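PDB 2H8O: geranyltranstransferase from Agrobacterium tumefaciens, which probably catalyses the head-to-tail condensation of geranyl diphosphate with isopentenyl diphosphate to give farnesyl diphosphate. Local coordinates for residues Leu73-Ala76 / Met77-Gly80; Thr141-Lys145 / Phe146-Thr150. One frame throughout, in Å; residues are numbered along the deposited sequence.

How the contacts relate
Both contacts are local, joining residues a few positions apart along the chain, and they follow one another in series without nesting or crossing. Contact 1 comes first and spans two successive turns within helix 71-82. After helices 88-99 and 104-125 and the small antiparallel pair of strands 135-136 and 139-140, contact 2 closes the turn that leads from the short helix 142-145 into the long helix 148-167. The two centres lie about 10 Å apart and the contacts touch: the Phe146 ring reaches the backbone of Glu75 and Ala76, Thr150 meets the Ala76 methyl, and Lys145 lies against His79. Each also touches the second subunit.

Contact 1 (Leu73-Ala76 / Met77-Gly80); sequences LLEA and MRHG
Leu74 and Arg78, one helical turn apart, make the closest approach between two side chains: Leu74 CD2 lies 3.4 Å from Arg78 NH1, while Leu74 CG sits over one face of the guanidinium, offset toward its rim. The arginine chain runs extended from CG to NE, with CG anti to the carbonyl carbon (chi1 -68°), which carries its flat end back along the helix to the leucine. There NH1 is hydrogen-bonded to the carbonyl of Leu58, which helps to hold the group over its apolar neighbour. Glu75 brings its CG to 4.1 Å from Arg78 NH2, but Glu75 OE2 stays 5.2 Å from Arg78 NH2, so the opposite charges are not in contact and any attraction between them is probably weak.

The other methyl of Leu74 turns to sulfur: Met77 SD lies 4.2 Å from Leu74 CD1, with Leu73 CG at 4.4 Å from the same sulfur. Ile191 of the second subunit packs on Leu73 and Met77.

Four backbone bonds hold the turns together, from Met77 N to Leu73 O (3.0 Å) through Gly80 N to Ala76 O (2.9 Å). Each donor meets the carbonyl four residues back, the pattern of a regular alpha-helix, here in the mainly helical fold of polyprenyl synthetases.

Contact 2 (Thr141-Lys145 / Phe146-Thr150); sequences TVHRK and FDEAT
Asp147 OD1 is gripped twice by Thr150. Thr150 N approaches Asp147 OD1 nearly end-on to the carboxylate C-O bond at 2.8 Å, with an angle of 163° at the hydrogen, and Thr150 OG1 donates to Asp147 OD1 from above the carboxylate plane, also at 2.8 Å. Asp147 occupies the N-cap position of helix 148-167, and the bond from Thr150 N is its capping bond; the pair of donors holds the carboxylate at the helix start, where the helix dipole would probably favour a negative charge.

Across the turn, Phe146 N donates to Val142 O at 2.9 Å. Val142 O also lies at the edge of the Phe146 ring, in its plane, 3.4 Å from Phe146 CD2. Lys145 runs alongside the ring: with its CG anti to the backbone N (chi1 -179°), the aliphatic chain points the same way as Phe146 and brings Lys145 CG to 3.7 Å from Phe146 CE2. Val142 CG1 adds an apolar contact to Phe146 CD2 at 4.0 Å.

His143 CB packs on Glu148 CA at 3.8 Å, and a CA-H...O contact joins His143 CA to Asp147 O.

The turn thus links helix 142-145, which follows strand 139-140, to helix 148-167, while Phe146 and Thr150 rest on Asn72 of helix 71-82.

Contact 1 (Leu73-Ala76 / Met77-Gly80)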
# COMPACT_ATOMS: atom_id res chain seq x y z
N LEU A 73 -11.50 6.71 12.04
CA LEU A 73 -10.79 6.35 10.81
C LEU A 73 -11.49 5.21 10.07
O LEU A 73 -11.64 5.23 8.85
CB LEU A 73 -9.35 5.96 11.13
CG LEU A 73 -8.50 5.57 9.91
CD1 LEU A 73 -8.49 6.69 8.87
CD2 LEU A 73 -7.09 5.18 10.37
N LEU A 74 -11.94 4.20 10.81
CA LEU A 74 -12.67 3.09 10.21
C LEU A 74 -13.97 3.57 9.55
O LEU A 74 -14.30 3.16 8.46
CB LEU A 74 -12.91 2.02 11.28
CG LEU A 74 -13.40 0.64 10.86
CD1 LEU A 74 -12.47 0.04 9.84
CD2 LEU A 74 -13.56 -0.27 12.09
N GLU A 75 -14.71 4.47 10.19
CA GLU A 75 -15.91 5.06 9.57
C GLU A 75 -15.58 5.78 8.25
O GLU A 75 -16.34 5.70 7.29
CB GLU A 75 -16.59 6.02 10.55
CG GLU A 75 -17.30 5.32 11.69
CD GLU A 75 -17.89 6.28 12.71
OE1 GLU A 75 -17.84 7.51 12.49
OE2 GLU A 75 -18.41 5.79 13.75
N ALA A 76 -14.45 6.48 8.22
CA ALA A 76 -14.01 7.20 7.02
C ALA A 76 -13.69 6.23 5.89
O ALA A 76 -14.04 6.48 4.73
CB ALA A 76 -12.80 8.10 7.34
N MET A 77 -13.02 5.12 6.24
CA MET A 77 -12.74 4.05 5.28
C MET A 77 -14.05 3.49 4.72
O MET A 77 -14.18 3.32 3.51
CB MET A 77 -11.90 2.92 5.90
CG MET A 77 -10.50 3.34 6.39
SD MET A 77 -9.63 2.10 7.46
CE MET A 77 -9.31 0.80 6.23
N ARG A 78 -15.01 3.17 5.59
CA ARG A 78 -16.30 2.67 5.14
C ARG A 78 -17.01 3.67 4.22
O ARG A 78 -17.62 3.27 3.21
CB ARG A 78 -17.19 2.36 6.32
CG ARG A 78 -16.76 1.19 7.18
CD ARG A 78 -17.65 1.10 8.41
NE ARG A 78 -17.18 0.07 9.34
CZ ARG A 78 -17.24 0.15 10.66
NH1 ARG A 78 -16.79 -0.86 11.39
NH2 ARG A 78 -17.77 1.22 11.27
N HIS A 79 -16.92 4.95 4.56
CA HIS A 79 -17.53 5.99 3.74
C HIS A 79 -16.89 6.00 2.35
O HIS A 79 -17.58 6.11 1.33
CB HIS A 79 -17.41 7.37 4.39
CG HIS A 79 -18.25 8.42 3.72
ND1 HIS A 79 -19.62 8.46 3.86
CD2 HIS A 79 -17.93 9.41 2.86
CE1 HIS A 79 -20.10 9.46 3.14
NE2 HIS A 79 -19.10 10.06 2.53
N GLY A 80 -15.57 5.86 2.30
CA GLY A 80 -14.85 5.83 1.04
C GLY A 80 -15.28 4.66 0.18
O GLY A 80 -15.44 4.79 -1.04

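Contact 2 (Thr141-Lys145 / Phe146-Thr150)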
# COMPACT_ATOMS: atom_id res chain seq x y z
N THR A 141 -17.78 13.96 0.02
CA THR A 141 -16.53 13.25 -0.05
C THR A 141 -15.96 13.04 1.36
O THR A 141 -16.37 13.65 2.32
CB THR A 141 -15.54 13.99 -0.95
OG1 THR A 141 -15.52 15.36 -0.59
CG2 THR A 141 -15.94 13.87 -2.42
N VAL A 142 -14.98 12.15 1.47
CA VAL A 142 -14.48 11.78 2.80
C VAL A 142 -13.91 12.99 3.53
O VAL A 142 -14.15 13.14 4.73
CB VAL A 142 -13.47 10.61 2.74
CG1 VAL A 142 -12.81 10.37 4.10
CG2 VAL A 142 -14.17 9.35 2.25
N HIS A 143 -13.17 13.87 2.84
CA HIS A 143 -12.55 15.02 3.53
C HIS A 143 -13.59 16.05 3.98
O HIS A 143 -13.36 16.79 4.93
CB HIS A 143 -11.45 15.71 2.70
CG HIS A 143 -11.92 16.25 1.40
ND1 HIS A 143 -12.04 15.46 0.28
CD2 HIS A 143 -12.31 17.50 1.02
CE1 HIS A 143 -12.49 16.19 -0.73
NE2 HIS A 143 -12.66 17.43 -0.31
N ARG A 144 -14.74 16.07 3.30
CA ARG A 144 -15.85 16.95 3.68
C ARG A 144 -16.64 16.41 4.87
O ARG A 144 -16.95 17.15 5.79
CB ARG A 144 -16.77 17.18 2.48
CG ARG A 144 -16.09 17.91 1.35
CD ARG A 144 -16.08 19.39 1.57
NE ARG A 144 -17.44 19.90 1.49
CZ ARG A 144 -17.79 21.17 1.68
NH1 ARG A 144 -16.88 22.09 1.99
NH2 ARG A 144 -19.07 21.52 1.58
N LYS A 145 -16.95 15.12 4.86
CA LYS A 145 -17.67 14.49 5.97
C LYS A 145 -16.82 14.36 7.25
O LYS A 145 -17.33 14.48 8.37
CB LYS A 145 -18.21 13.12 5.53
CG LYS A 145 -19.01 12.39 6.59
CD LYS A 145 -19.76 11.21 6.00
CE LYS A 145 -20.65 10.53 7.07
NZ LYS A 145 -21.90 11.29 7.37
N PHE A 146 -15.52 14.13 7.07
CA PHE A 146 -14.57 14.02 8.17
C PHE A 146 -13.67 15.25 8.11
O PHE A 146 -14.11 16.37 8.39
CB PHE A 146 -13.82 12.68 8.10
CG PHE A 146 -14.74 11.49 8.22
CD1 PHE A 146 -15.00 10.91 9.45
CD2 PHE A 146 -15.43 11.02 7.11
CE1 PHE A 146 -15.90 9.86 9.56
CE2 PHE A 146 -16.32 9.97 7.21
CZ PHE A 146 -16.55 9.38 8.45
N ASP A 147 -12.41 15.06 7.74
CA ASP A 147 -11.50 16.17 7.45
C ASP A 147 -10.39 15.67 6.53
O ASP A 147 -10.33 14.46 6.22
CB ASP A 147 -10.96 16.84 8.72
CG ASP A 147 -10.17 15.91 9.64
OD1 ASP A 147 -9.59 14.90 9.21
OD2 ASP A 147 -10.09 16.25 10.83
N GLU A 148 -9.53 16.58 6.08
CA GLU A 148 -8.50 16.20 5.09
C GLU A 148 -7.52 15.17 5.67
O GLU A 148 -7.20 14.20 5.01
CB GLU A 148 -7.75 17.42 4.57
CG GLU A 148 -8.55 18.26 3.59
CD GLU A 148 -7.77 19.45 3.06
OE1 GLU A 148 -6.57 19.31 2.77
OE2 GLU A 148 -8.39 20.52 2.91
N ALA A 149 -7.05 15.36 6.91
CA ALA A 149 -6.16 14.39 7.56
C ALA A 149 -6.75 12.97 7.58
O ALA A 149 -6.09 11.98 7.24
CB ALA A 149 -5.85 14.85 9.00
N THR A 150 -7.99 12.88 8.03
CA THR A 150 -8.67 11.61 8.09
C THR A 150 -8.85 11.02 6.71
O THR A 150 -8.73 9.81 6.55
CB THR A 150 -10.03 11.75 8.82
OG1 THR A 150 -9.80 12.30 10.13
CG2 THR A 150 -10.71 10.42 8.99